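Local coordinates for protein peptidoglycan glycosyltransferase (Atopobium parvulum, PDB 4OVD) that belongs to the penicillin-binding proteins, pairing a dimerisation-domain region with a transpeptidase-domain region in a single chain, at residues L164-V167 with G173-G176; T257-A262 with F439-G444; E233-A238 with G248-M253. One frame throughout, in Å; residues are numbered along the deposited sequence.

In the fold
Read from the N terminus, three contacts come in series, with none nested in or crossing another. Contact 1 closes the loop between helices 161-164 and 176-180 and lies in the dimerisation-domain region. Contact 3 follows, folding helix 225-242 back onto strand 248-253 of the five-stranded antiparallel sheet. Contact 2 spans much more chain: the start of strand 260-266, the neighbour of 248-253 in that sheet, meets Phe439 and Val441, at the entry to strand 440-443 of the six-stranded mixed sheet. Contacts 2 and 3 touch through Ala252 and Met253, whereas the centres of contacts 1 and 2 lie about 17 Å apart. Contact 2 thus brings the two sheets together, while contact 3 lays a helix on one of them.

Contact 1 (L164-V167 with G173-G176); sequences LGFV and GASG
The Phe166 ring carries the methyl of Ala174 on one face, with CB 3.5 Å above the ring plane and displaced toward the rim beside CZ. At 3.8 Å from the ring centroid to CB, this is a CH-pi contact. Ser175 approaches the same ring obliquely, its OG lying 3.5 Å from Phe166 CD1, and Leu282 adds a further contact to both residues from a nearby loop. The first torsion of Phe166 places CG between the backbone N and the carbonyl carbon (chi1 76°), a setting that swings the ring over Ala174.

Behind the ring the segments run roughly antiparallel and form an isolated beta bridge, Val167 with Gly173. In this dimerisation-domain region of a penicillin-binding protein, the bridge closes the loop between helices 161-164 and 176-180, with five residues between the two segments. Next to it, Asn182 OD1 is hydrogen-bonded to Gly173 N.

Two hydrogen bonds of unequal quality join the segments. Ala174 N donates to Phe166 O over 2.7 Å; the bond is nearly straight (166° at the hydrogen) and meets the acceptor in the carbonyl plane. The second uses a side chain: Phe166 N gives its hydrogen to Ser175 OG at 3.2 Å, bent to 142°. One residue thus offers its N to a hydroxyl and its O to a peptide N-H, which fixes the peptide groups around Phe166.

At the other end Gly165 leaves the first helix with positive phi, and its CA makes a CA-H...O contact of 3.1 Å to Ser175 O. The lack of a side chain on Gly165 and on Gly176 lets the chains come this close, the CA atoms of the two glycines being 3.9 Å apart. Just before this point, a backbone hydrogen bond links Leu164 to Glu178 of the following helix.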
loop_
_atom_site.group_PDB
_atom_site.type_symbol
_atom_site.label_atom_id
_atom_site.label_comp_id
_atom_site.label_asym_id
_atom_site.label_seq_id
_atom_site.Cartn_x
_atom_site.Cartn_y
_atom_site.Cartn_z
ATOM N N LEU A 164 15.075 0.011 6.196
ATOM C CA LEU A 164 16.223 0.785 6.653
ATOM C C LEU A 164 17.190 1.189 5.543
ATOM O O LEU A 164 17.664 2.314 5.511
ATOM C CB LEU A 164 17.011 0.018 7.723
ATOM C CG LEU A 164 16.209 -0.268 8.977
ATOM C CD1 LEU A 164 16.899 -1.331 9.867
ATOM C CD2 LEU A 164 16.027 1.039 9.705
ATOM N N GLY A 165 17.490 0.263 4.652
ATOM C CA GLY A 165 18.456 0.500 3.574
ATOM C C GLY A 165 19.837 0.191 4.080
ATOM O O GLY A 165 20.015 -0.138 5.245
ATOM N N PHE A 166 20.846 0.287 3.234
ATOM C CA PHE A 166 22.217 0.035 3.705
ATOM C C PHE A 166 23.013 1.242 3.445
ATOM O O PHE A 166 22.596 2.142 2.684
ATOM C CB PHE A 166 22.833 -1.248 3.125
ATOM C CG PHE A 166 23.284 -1.133 1.699
ATOM C CD1 PHE A 166 22.388 -1.183 0.667
ATOM C CD2 PHE A 166 24.644 -1.023 1.403
ATOM C CE1 PHE A 166 22.830 -1.054 -0.653
ATOM C CE2 PHE A 166 25.090 -0.920 0.100
ATOM C CZ PHE A 166 24.178 -0.935 -0.924
ATOM N N VAL A 167 24.141 1.296 4.116
ATOM C CA VAL A 167 25.093 2.392 4.011
ATOM C C VAL A 167 26.315 1.760 3.368
ATOM O O VAL A 167 26.734 0.666 3.764
ATOM C CB VAL A 167 25.377 2.964 5.440
ATOM C CG1 VAL A 167 26.485 4.003 5.446
ATOM C CG2 VAL A 167 24.102 3.569 6.023
ATOM N N GLY A 173 24.290 6.702 2.480
ATOM C CA GLY A 173 23.111 5.871 2.489
ATOM C C GLY A 173 22.913 5.460 1.061
ATOM O O GLY A 173 22.851 6.306 0.167
ATOM N N ALA A 174 22.719 4.175 0.839
ATOM C CA ALA A 174 22.606 3.644 -0.508
ATOM C C ALA A 174 21.233 3.149 -0.916
ATOM O O ALA A 174 20.997 2.974 -2.105
ATOM C CB ALA A 174 23.636 2.555 -0.730
ATOM N N SER A 175 20.331 2.897 0.028
ATOM C CA SER A 175 18.972 2.472 -0.336
ATOM C C SER A 175 18.074 2.742 0.864
ATOM O O SER A 175 18.557 3.140 1.898
ATOM C CB SER A 175 18.888 0.984 -0.669
ATOM O OG SER A 175 19.158 0.207 0.497
ATOM N N GLY A 176 16.777 2.593 0.700
ATOM C CA GLY A 176 15.867 2.769 1.819
ATOM C C GLY A 176 15.909 4.130 2.466
ATOM O O GLY A 176 16.127 5.155 1.812
#

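Contact 2 (T257-A262 with F439-G444); sequences TGEIYA and FMVSKG
Ile260 and Phe439 form the main part of this contact. Ile260 lays its terminal methyl CD1 over one face of the Phe439 ring, 3.9 Å from the centroid and shifted toward the rim, a CH-pi arrangement. Its branch methyl CG2 reaches the same ring at CE1, 3.6 Å away. The torsions explain the division of labour: with CG1 anti to the carbonyl carbon (chi1 -64°), CD1 is carried out over the ring while CG2 meets its rim atom.

A second, looser touch lies alongside. Glu259 stretches its extended chain so that OE2 comes to 3.8 Å from Val441 CG2, the two side chains crossing at about a right angle. Toward Val441 the carboxylate meets methyl groups, by van der Waals contact; the glutamate also touches Ser222 and His438.

Outside this first shell, the backbone of Glu259 is set by an ST turn, in which its N donates to Thr257 OG1 at 3.1 Å along an almost straight line (172°). Backbone hydrogen bonds of Gly258 and Ile260 with His438, just before Phe439, tie the two chains together. Ser222 OG lies within hydrogen-bonding distance of Ile260 O and Phe439 O, bridging the segments with a single proton that can serve them in turn or be shared, and the Asp385 carboxylate takes the N-H groups of Phe439 and Met440, through OD1 and OD2 respectively.

Each strand also carries a classic beta bulge: Tyr261 and Ala262 face Ala252 in the antiparallel sheet, Val441 and Ser442 face Val220 in the mixed sheet, and the contact lies where two bulged strands of different sheets approach.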
loop_
_atom_site.group_PDB
_atom_site.type_symbol
_atom_site.label_atom_id
_atom_site.label_comp_id
_atom_site.label_asym_id
_atom_site.label_seq_id
_atom_site.Cartn_x
_atom_site.Cartn_y
_atom_site.Cartn_z
ATOM N N THR A 257 -3.230 8.507 11.104
ATOM C CA THR A 257 -2.024 9.322 11.110
ATOM C C THR A 257 -1.124 9.086 9.878
ATOM O O THR A 257 -0.217 9.865 9.599
ATOM C CB THR A 257 -1.161 8.909 12.263
ATOM O OG1 THR A 257 -0.808 7.561 12.056
ATOM C CG2 THR A 257 -1.868 9.066 13.632
ATOM N N GLY A 258 -1.334 7.974 9.184
ATOM C CA GLY A 258 -0.527 7.594 8.048
ATOM C C GLY A 258 0.742 6.843 8.405
ATOM O O GLY A 258 1.420 6.351 7.514
ATOM N N GLU A 259 1.045 6.677 9.687
ATOM C CA GLU A 259 2.285 5.983 10.122
ATOM C C GLU A 259 2.263 4.528 9.736
ATOM O O GLU A 259 1.219 3.900 9.861
ATOM C CB GLU A 259 2.454 6.081 11.642
ATOM C CG GLU A 259 2.739 7.503 12.101
ATOM C CD GLU A 259 2.765 7.682 13.644
ATOM O OE1 GLU A 259 2.476 6.698 14.388
ATOM O OE2 GLU A 259 3.082 8.825 14.107
ATOM N N ILE A 260 3.399 4.013 9.236
ATOM C CA ILE A 260 3.538 2.610 8.811
ATOM C C ILE A 260 4.164 1.757 9.896
ATOM O O ILE A 260 5.337 1.982 10.344
ATOM C CB ILE A 260 4.324 2.533 7.527
ATOM C CG1 ILE A 260 3.539 3.246 6.402
ATOM C CG2 ILE A 260 4.565 1.064 7.111
ATOM C CD1 ILE A 260 4.418 3.646 5.214
ATOM N N TYR A 261 3.390 0.789 10.366
ATOM C CA TYR A 261 3.863 -0.044 11.416
ATOM C C TYR A 261 4.785 -1.116 10.934
ATOM O O TYR A 261 5.673 -1.534 11.675
ATOM C CB TYR A 261 2.731 -0.727 12.133
ATOM C CG TYR A 261 1.698 0.168 12.710
ATOM C CD1 TYR A 261 1.997 1.014 13.779
ATOM C CD2 TYR A 261 0.390 0.058 12.296
ATOM C CE1 TYR A 261 1.026 1.820 14.336
ATOM C CE2 TYR A 261 -0.608 0.836 12.861
ATOM C CZ TYR A 261 -0.296 1.689 13.895
ATOM O OH TYR A 261 -1.307 2.426 14.411
ATOM N N ALA A 262 4.536 -1.595 9.734
ATOM C CA ALA A 262 5.356 -2.643 9.098
ATOM C C ALA A 262 5.135 -2.674 7.605
ATOM O O ALA A 262 4.081 -2.317 7.131
ATOM C CB ALA A 262 5.027 -3.992 9.671
ATOM N N PHE A 439 7.084 6.742 7.124
ATOM C CA PHE A 439 7.859 6.016 8.085
ATOM C C PHE A 439 8.425 6.879 9.192
ATOM O O PHE A 439 8.556 6.433 10.279
ATOM C CB PHE A 439 9.019 5.323 7.406
ATOM C CG PHE A 439 8.619 4.261 6.452
ATOM C CD1 PHE A 439 8.241 3.046 6.899
ATOM C CD2 PHE A 439 8.637 4.489 5.103
ATOM C CE1 PHE A 439 7.876 2.065 6.036
ATOM C CE2 PHE A 439 8.284 3.509 4.222
ATOM C CZ PHE A 439 7.901 2.292 4.694
HETATM N N MSE A 440 8.803 8.101 8.882
HETATM C CA MSE A 440 9.446 8.951 9.846
HETATM C C MSE A 440 8.479 9.727 10.653
HETATM O O MSE A 440 7.694 10.487 10.124
HETATM C CB MSE A 440 10.369 9.968 9.225
HETATM C CG MSE A 440 11.005 10.821 10.299
HETATM SE SE MSE A 440 12.396 11.917 9.475
ATOM N N VAL A 441 8.566 9.543 11.948
ATOM C CA VAL A 441 7.779 10.273 12.917
ATOM C C VAL A 441 8.489 11.515 13.429
ATOM O O VAL A 441 7.892 12.555 13.529
ATOM C CB VAL A 441 7.462 9.395 14.120
ATOM C CG1 VAL A 441 6.576 10.143 15.084
ATOM C CG2 VAL A 441 6.774 8.141 13.680
ATOM N N SER A 442 9.761 11.391 13.762
ATOM C CA SER A 442 10.535 12.519 14.240
ATOM C C SER A 442 11.960 12.549 13.767
ATOM O O SER A 442 12.600 11.530 13.639
ATOM C CB SER A 442 10.547 12.554 15.751
ATOM O OG SER A 442 10.472 13.877 16.190
ATOM N N LYS A 443 12.433 13.770 13.554
ATOM C CA LYS A 443 13.820 14.077 13.159
ATOM C C LYS A 443 14.328 15.247 14.003
ATOM O O LYS A 443 13.682 16.303 14.120
ATOM C CB LYS A 443 13.937 14.414 11.672
ATOM C CG LYS A 443 13.412 15.768 11.258
ATOM C CD LYS A 443 13.513 15.904 9.746
ATOM C CE LYS A 443 13.048 17.271 9.278
ATOM N NZ LYS A 443 13.822 18.340 9.969
ATOM N N GLY A 444 15.484 15.064 14.615
ATOM C CA GLY A 444 16.005 16.091 15.477
ATOM C C GLY A 444 15.006 16.415 16.584
ATOM O O GLY A 444 15.003 17.525 17.108
#

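Contact 3 (E233-A238 with G248-M253); sequences EQLTAA and GSIMAM
Leu235 rests on Ser249 without any polar bond between them; the polar bonds lie within the helix and the sheet, where Ala237 N donates to Glu233 O at 2.9 Å. The CB of Ser249 is directed away from the helix, and its OG is hydrogen-bonded to Ser265 OG, leaving backbone atoms to receive the leucine.

Both leucine methyls lie over one face of the Gly248-Ser249 peptide. Leu235 CD1 sits 3.8 Å from Ser249 N. Leu235 CD2 comes to 3.6 Å from Gly248 O. With CG anti to the backbone N (chi1 171°), Leu235 extends off the helix toward the strand. Its CB meets Ile250 CG2 at 3.9 Å; that branch methyl holds the crowded position between N and carbonyl carbon.

The helix runs nearly antiparallel to the strand, their segment axes 150° apart and 8.6 Å distant at closest approach. This is helix-on-sheet packing in the transpeptidase-type domain: helix 225-242 lies on the antiparallel sheet next to helix 542-556, whose Phe549 also touches Ile250, while Met251 meets helix 418-429 from the reverse side of the strand.

Backbone bonds from the strand to Tyr266, Ala264 and Gly530 serve the sheet. With no hydrogen bond between the two segments, the buried join is van der Waals in nature: Leu235 packs against Ile250 CG2 and the Gly248-Ser249 peptide, where Gly248 has no side chain on the side toward the leucine.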
loop_
_atom_site.group_PDB
_atom_site.type_symbol
_atom_site.label_atom_id
_atom_site.label_comp_id
_atom_site.label_asym_id
_atom_site.label_seq_id
_atom_site.Cartn_x
_atom_site.Cartn_y
_atom_site.Cartn_z
ATOM N N GLU A 233 8.187 -12.776 7.955
ATOM C CA GLU A 233 8.092 -14.205 7.964
ATOM C C GLU A 233 6.786 -14.692 7.387
ATOM O O GLU A 233 6.759 -15.685 6.637
ATOM C CB GLU A 233 8.410 -14.754 9.359
ATOM C CG GLU A 233 7.438 -14.419 10.485
ATOM C CD GLU A 233 8.039 -14.651 11.886
ATOM O OE1 GLU A 233 9.281 -14.644 12.023
ATOM O OE2 GLU A 233 7.282 -14.777 12.866
ATOM N N GLN A 234 5.694 -13.980 7.678
ATOM C CA GLN A 234 4.395 -14.336 7.118
ATOM C C GLN A 234 4.332 -14.125 5.609
ATOM O O GLN A 234 3.829 -14.971 4.879
ATOM C CB GLN A 234 3.261 -13.654 7.882
ATOM C CG GLN A 234 3.172 -14.266 9.281
ATOM C CD GLN A 234 2.087 -13.711 10.149
ATOM O OE1 GLN A 234 0.958 -13.590 9.719
ATOM N NE2 GLN A 234 2.426 -13.404 11.412
ATOM N N LEU A 235 4.907 -13.034 5.122
ATOM C CA LEU A 235 4.924 -12.841 3.684
ATOM C C LEU A 235 5.787 -13.957 3.059
ATOM O O LEU A 235 5.398 -14.586 2.089
ATOM C CB LEU A 235 5.452 -11.447 3.345
ATOM C CG LEU A 235 5.710 -11.231 1.858
ATOM C CD1 LEU A 235 4.462 -11.468 1.042
ATOM C CD2 LEU A 235 6.247 -9.860 1.594
ATOM N N THR A 236 6.937 -14.255 3.635
ATOM C CA THR A 236 7.788 -15.338 3.047
ATOM C C THR A 236 7.044 -16.671 2.985
ATOM O O THR A 236 7.024 -17.341 1.924
ATOM C CB THR A 236 9.117 -15.490 3.813
ATOM O OG1 THR A 236 9.789 -14.229 3.829
ATOM C CG2 THR A 236 10.016 -16.558 3.200
ATOM N N ALA A 237 6.359 -17.016 4.079
ATOM C CA ALA A 237 5.585 -18.292 4.137
ATOM C C ALA A 237 4.436 -18.298 3.140
ATOM O O ALA A 237 4.143 -19.337 2.533
ATOM C CB ALA A 237 5.079 -18.610 5.565
ATOM N N ALA A 238 3.803 -17.142 2.951
ATOM C CA ALA A 238 2.690 -17.059 2.022
ATOM C C ALA A 238 3.138 -17.258 0.587
ATOM O O ALA A 238 2.453 -17.907 -0.200
ATOM C CB ALA A 238 2.023 -15.702 2.151
ATOM N N GLY A 248 5.596 -10.793 -3.392
ATOM C CA GLY A 248 4.425 -10.038 -2.922
ATOM C C GLY A 248 4.830 -8.993 -1.933
ATOM O O GLY A 248 6.008 -8.699 -1.785
ATOM N N SER A 249 3.852 -8.434 -1.243
ATOM C CA SER A 249 4.081 -7.340 -0.320
ATOM C C SER A 249 3.114 -7.408 0.804
ATOM O O SER A 249 2.039 -7.974 0.644
ATOM C CB SER A 249 3.789 -5.998 -0.988
ATOM O OG SER A 249 4.750 -5.762 -2.028
ATOM N N ILE A 250 3.454 -6.733 1.890
ATOM C CA ILE A 250 2.572 -6.678 3.030
ATOM C C ILE A 250 2.802 -5.373 3.767
ATOM O O ILE A 250 3.920 -4.901 3.843
ATOM C CB ILE A 250 2.784 -7.969 3.890
ATOM C CG1 ILE A 250 1.819 -8.027 5.048
ATOM C CG2 ILE A 250 4.159 -7.947 4.477
ATOM C CD1 ILE A 250 1.816 -9.395 5.699
HETATM N N MSE A 251 1.773 -4.766 4.316
HETATM C CA MSE A 251 1.941 -3.509 5.045
HETATM C C MSE A 251 0.870 -3.347 6.090
HETATM O O MSE A 251 -0.271 -3.748 5.868
HETATM C CB MSE A 251 1.854 -2.312 4.061
HETATM C CG MSE A 251 1.536 -0.985 4.798
HETATM SE SE MSE A 251 1.813 0.671 3.739
HETATM C CE MSE A 251 3.633 0.499 3.035
ATOM N N ALA A 252 1.225 -2.802 7.243
ATOM C CA ALA A 252 0.258 -2.518 8.278
ATOM C C ALA A 252 0.476 -1.034 8.545
ATOM O O ALA A 252 1.606 -0.650 8.737
ATOM C CB ALA A 252 0.539 -3.322 9.508
HETATM N N MSE A 253 -0.595 -0.248 8.638
HETATM C CA MSE A 253 -0.500 1.180 8.788
HETATM C C MSE A 253 -1.647 1.695 9.578
HETATM O O MSE A 253 -2.618 1.034 9.758
HETATM C CB MSE A 253 -0.525 1.874 7.397
HETATM C CG MSE A 253 -1.885 2.361 6.742
HETATM SE SE MSE A 253 -1.251 3.358 5.166
HETATM C CE MSE A 253 -1.176 5.101 6.024
#